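Local coordinates for dihydrodipicolinate synthase family protein (Sinorhizobium meliloti, PDB 4DNH), which is of unknown function but adopts a TIM-barrel fold and may resemble dihydrodipicolinate synthase in overall architecture, at residues Ile315-Thr320 and Leu352-Glu357; Val327-Tyr332 and Arg379-Met384. One frame throughout, in Å; residues are numbered along the deposited sequence.

Contact 1. Residues Ile315-Thr320 and Leu352-Glu357; sequences IFKAPT and LVHLAE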
# COMPACT_ATOMS: atom_id res chain seq x y z
N ILE A 315 10.38 7.56 3.43
CA ILE A 315 10.21 6.31 2.72
C ILE A 315 9.60 6.52 1.33
O ILE A 315 10.01 5.85 0.37
CB ILE A 315 9.37 5.30 3.53
CG1 ILE A 315 10.18 4.81 4.74
CG2 ILE A 315 8.97 4.12 2.65
CD1 ILE A 315 9.41 3.94 5.72
N PHE A 316 8.68 7.48 1.23
CA PHE A 316 7.99 7.75 -0.04
C PHE A 316 8.58 8.90 -0.84
O PHE A 316 7.94 9.41 -1.76
CB PHE A 316 6.51 8.00 0.19
CG PHE A 316 5.73 6.76 0.51
CD1 PHE A 316 5.86 6.14 1.75
CD2 PHE A 316 4.85 6.22 -0.42
CE1 PHE A 316 5.13 5.01 2.06
CE2 PHE A 316 4.12 5.09 -0.13
CZ PHE A 316 4.26 4.48 1.11
N LYS A 317 9.80 9.32 -0.51
CA LYS A 317 10.36 10.47 -1.20
C LYS A 317 10.74 10.18 -2.65
O LYS A 317 10.95 9.02 -3.04
CB LYS A 317 11.50 11.09 -0.42
CG LYS A 317 12.87 10.53 -0.64
CD LYS A 317 13.77 11.21 0.36
CE LYS A 317 15.09 11.61 -0.25
NZ LYS A 317 15.80 12.50 0.71
N ALA A 318 10.79 11.25 -3.44
CA ALA A 318 11.13 11.16 -4.86
C ALA A 318 12.52 10.52 -5.05
O ALA A 318 13.46 10.88 -4.35
CB ALA A 318 11.07 12.54 -5.48
N PRO A 319 12.64 9.54 -5.99
CA PRO A 319 11.57 8.93 -6.81
C PRO A 319 10.69 7.97 -6.01
O PRO A 319 11.16 6.95 -5.48
CB PRO A 319 12.34 8.16 -7.90
CG PRO A 319 13.68 7.90 -7.28
CD PRO A 319 13.98 9.09 -6.41
N THR A 320 9.41 8.30 -5.96
CA THR A 320 8.44 7.69 -5.05
C THR A 320 8.12 6.22 -5.31
O THR A 320 7.77 5.48 -4.38
CB THR A 320 7.17 8.55 -5.01
OG1 THR A 320 7.51 9.79 -4.40
CG2 THR A 320 6.08 7.91 -4.19
N LEU A 352 22.47 3.76 0.54
CA LEU A 352 22.74 3.39 1.90
C LEU A 352 22.37 4.54 2.83
O LEU A 352 21.79 4.33 3.90
CB LEU A 352 24.22 3.03 2.06
CG LEU A 352 24.67 2.65 3.47
CD1 LEU A 352 24.01 1.34 3.91
CD2 LEU A 352 26.19 2.56 3.55
N VAL A 353 22.69 5.76 2.40
CA VAL A 353 22.43 6.99 3.12
C VAL A 353 20.94 7.08 3.42
O VAL A 353 20.54 7.50 4.50
CB VAL A 353 22.90 8.23 2.29
CG1 VAL A 353 22.27 9.52 2.81
CG2 VAL A 353 24.41 8.35 2.33
N HIS A 354 20.12 6.68 2.45
CA HIS A 354 18.68 6.69 2.61
C HIS A 354 18.23 5.64 3.61
O HIS A 354 17.32 5.90 4.40
CB HIS A 354 18.02 6.49 1.27
CG HIS A 354 16.53 6.35 1.35
ND1 HIS A 354 15.94 5.22 1.78
CD2 HIS A 354 15.52 7.24 1.03
CE1 HIS A 354 14.60 5.38 1.73
NE2 HIS A 354 14.34 6.62 1.26
N LEU A 355 18.87 4.47 3.59
CA LEU A 355 18.54 3.38 4.51
C LEU A 355 18.92 3.72 5.95
O LEU A 355 18.17 3.45 6.88
CB LEU A 355 19.16 2.06 4.04
CG LEU A 355 18.74 1.57 2.65
CD1 LEU A 355 19.52 0.36 2.18
CD2 LEU A 355 17.25 1.27 2.58
N ALA A 356 20.08 4.35 6.12
CA ALA A 356 20.51 4.86 7.43
C ALA A 356 19.57 5.94 7.95
O ALA A 356 19.21 5.93 9.12
CB ALA A 356 21.94 5.39 7.38
N GLU A 357 19.15 6.87 7.08
CA GLU A 357 18.20 7.89 7.52
C GLU A 357 16.87 7.27 7.93
O GLU A 357 16.31 7.59 8.99
CB GLU A 357 18.03 9.02 6.49
CG GLU A 357 16.99 10.08 6.86
CD GLU A 357 17.41 11.01 8.02
OE1 GLU A 357 18.46 10.75 8.66
OE2 GLU A 357 16.67 12.01 8.29
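I315 and H354 have the closest CA atoms across the two segments, at 8.5 Å, where the irregular chain leaving helix 308-315 passes the start of helix 352-364. H354 carries the contact from its side. Its CG lies anti to the backbone N (chi1 174°), which sends the imidazole out from the helix, edge first, toward the loop. Two carbons meet that edge near the ring plane: CA of I315 lies 4.4 Å from NE2 of H354, and CD of the K317 side chain lies 4.4 Å from CD2 of H354. This is light packing, burying 109 Å² in all. It joins two parts of the helical region that follows the last strand of the TIM barrel. H314 stacks on the H354 ring and hydrogen-bonds through its NE2 to O of H354. The carbonyl oxygens of I315 and K317 share NH2 of R350. NZ of K317 stops 6.1 Å from NE2 of H354, so the ring edge meets the CD methylene of the lysine and not its ammonium.

Contact 2. Residues Val327-Tyr332 and Arg379-Met384; sequences VVFLAY and RRVLAM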
# COMPACT_ATOMS: atom_id res chain seq x y z
N VAL A 327 9.91 0.03 2.80
CA VAL A 327 8.94 -0.77 3.55
C VAL A 327 9.55 -2.14 3.93
O VAL A 327 9.55 -2.53 5.10
CB VAL A 327 7.64 -0.90 2.73
CG1 VAL A 327 6.77 -2.03 3.27
CG2 VAL A 327 6.88 0.43 2.76
N VAL A 328 10.09 -2.84 2.93
CA VAL A 328 10.71 -4.12 3.14
C VAL A 328 11.99 -3.98 3.98
O VAL A 328 12.27 -4.82 4.83
CB VAL A 328 11.00 -4.79 1.80
CG1 VAL A 328 11.72 -6.11 2.00
CG2 VAL A 328 9.71 -4.96 1.01
N PHE A 329 12.75 -2.91 3.79
CA PHE A 329 13.90 -2.70 4.67
C PHE A 329 13.45 -2.59 6.13
O PHE A 329 14.11 -3.12 7.03
CB PHE A 329 14.69 -1.46 4.29
CG PHE A 329 15.97 -1.30 5.06
CD1 PHE A 329 17.03 -2.19 4.88
CD2 PHE A 329 16.13 -0.27 5.96
CE1 PHE A 329 18.22 -2.04 5.57
CE2 PHE A 329 17.31 -0.12 6.66
CZ PHE A 329 18.36 -1.01 6.46
N LEU A 330 12.34 -1.92 6.37
CA LEU A 330 11.86 -1.80 7.72
C LEU A 330 11.36 -3.16 8.25
O LEU A 330 11.67 -3.52 9.38
CB LEU A 330 10.82 -0.68 7.84
CG LEU A 330 10.57 -0.26 9.31
CD1 LEU A 330 11.86 -0.05 10.10
CD2 LEU A 330 9.62 0.94 9.43
N ALA A 331 10.64 -3.94 7.43
CA ALA A 331 10.32 -5.31 7.80
C ALA A 331 11.57 -6.10 8.21
O ALA A 331 11.52 -6.84 9.20
CB ALA A 331 9.58 -6.03 6.68
N TYR A 332 12.66 -5.95 7.46
CA TYR A 332 13.94 -6.63 7.73
C TYR A 332 14.54 -6.20 9.05
O TYR A 332 15.04 -7.03 9.80
CB TYR A 332 14.94 -6.37 6.60
CG TYR A 332 16.37 -6.80 6.89
CD1 TYR A 332 16.73 -8.15 6.96
CD2 TYR A 332 17.38 -5.84 7.09
CE1 TYR A 332 18.03 -8.54 7.22
CE2 TYR A 332 18.68 -6.22 7.35
CZ TYR A 332 19.00 -7.58 7.41
OH TYR A 332 20.30 -7.96 7.68
N ARG A 379 23.93 -2.99 11.31
CA ARG A 379 25.38 -3.19 11.33
C ARG A 379 25.82 -4.15 10.22
O ARG A 379 26.84 -3.92 9.58
CB ARG A 379 25.86 -3.71 12.69
CG ARG A 379 26.52 -2.67 13.58
CD ARG A 379 25.90 -2.72 14.97
NE ARG A 379 26.85 -2.51 16.06
CZ ARG A 379 27.19 -1.32 16.57
NH1 ARG A 379 26.67 -0.21 16.09
NH2 ARG A 379 28.06 -1.25 17.56
N ARG A 380 25.04 -5.21 9.99
CA ARG A 380 25.35 -6.19 8.95
C ARG A 380 25.25 -5.58 7.57
O ARG A 380 26.03 -5.92 6.67
CB ARG A 380 24.47 -7.44 9.05
CG ARG A 380 25.11 -8.58 9.83
CD ARG A 380 24.51 -9.95 9.52
NE ARG A 380 23.46 -10.34 10.47
CZ ARG A 380 22.18 -10.54 10.15
NH1 ARG A 380 21.74 -10.38 8.90
NH2 ARG A 380 21.32 -10.89 11.10
N VAL A 381 24.30 -4.65 7.41
CA VAL A 381 24.11 -3.92 6.16
C VAL A 381 25.27 -2.95 5.88
O VAL A 381 25.81 -2.92 4.78
CB VAL A 381 22.74 -3.21 6.13
CG1 VAL A 381 22.63 -2.28 4.93
CG2 VAL A 381 21.61 -4.24 6.12
N LEU A 382 25.67 -2.19 6.89
CA LEU A 382 26.87 -1.36 6.80
C LEU A 382 28.13 -2.16 6.49
O LEU A 382 28.95 -1.73 5.67
CB LEU A 382 27.11 -0.61 8.11
CG LEU A 382 26.65 0.81 8.39
CD1 LEU A 382 25.54 1.28 7.48
CD2 LEU A 382 26.22 0.87 9.86
N ALA A 383 28.29 -3.32 7.13
CA ALA A 383 29.50 -4.14 6.95
C ALA A 383 29.60 -4.59 5.50
O ALA A 383 30.65 -4.46 4.87
CB ALA A 383 29.50 -5.33 7.89
N MSE A 384 28.48 -5.08 4.98
CA MSE A 384 28.30 -5.43 3.57
C MSE A 384 28.66 -4.31 2.62
O MSE A 384 29.11 -4.57 1.50
CB MSE A 384 26.81 -5.74 3.47
CG MSE A 384 26.42 -6.59 2.27
SE MSE A 384 27.67 -8.10 2.06
CE MSE A 384 28.30 -7.65 0.24
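R380 and V381 of helix 371-384 face F329 and Y332 of helix 323-333, in the helical region after the last strand of the TIM barrel. The axes of the two helical segments come no nearer than 13.1 Å and run at 118° to one another; the gap is filled mainly by the two rings and the arginine, with V381 meeting the ring ends. R380 reaches across with a chain bent at chi3 (-95°) and brings its NH1 to 3.1 Å from OH of Y332. The nitrogen arrives at the edge of the phenol ring, near its plane, with ring and guanidinium turned 77° apart; the angle is too poor for a hydrogen bond. V381 comes next and supplies the apolar part, ahead of L382, which packs on strand 4-9. CG2 of V381, anti to the carbonyl carbon, approaches both rings and lies 3.7 Å from CE2 of Y332. Replacing Y332 by an alanine would probably open a gap beside CG2 of V381 and take away the phenol edge next to NH1 of R380. F329 also packs edge-to-face with F340 and against L355 and L358 of helix 352-364. Across the contact, its CE1 lies 4.1 Å from CG2 of V381, which meets the F329 ring at the edge, near its plane.

In the fold
Contacts 1 and 2 have centres 13 Å apart and interleave along the chain: each pairs one segment from 315-332 with one from the later helices 352-364 and 371-384. Helix 352-364 joins them. Its L355 O lies 3.7 Å from CE2 of F329, and CD1 of L352 packs 3.9 Å from CD1 of L382 and 4.0 Å from CG1 of V381. The earlier segments meet as well, with CG2 of I315 at 4.2 Å from N of V327. Both contacts lie on the same side of the chain's centre; their centres are about 17 and 21 Å from the centre of the chain, and both belong to the group of helices from 308-315 to 371-384 near the C-terminus.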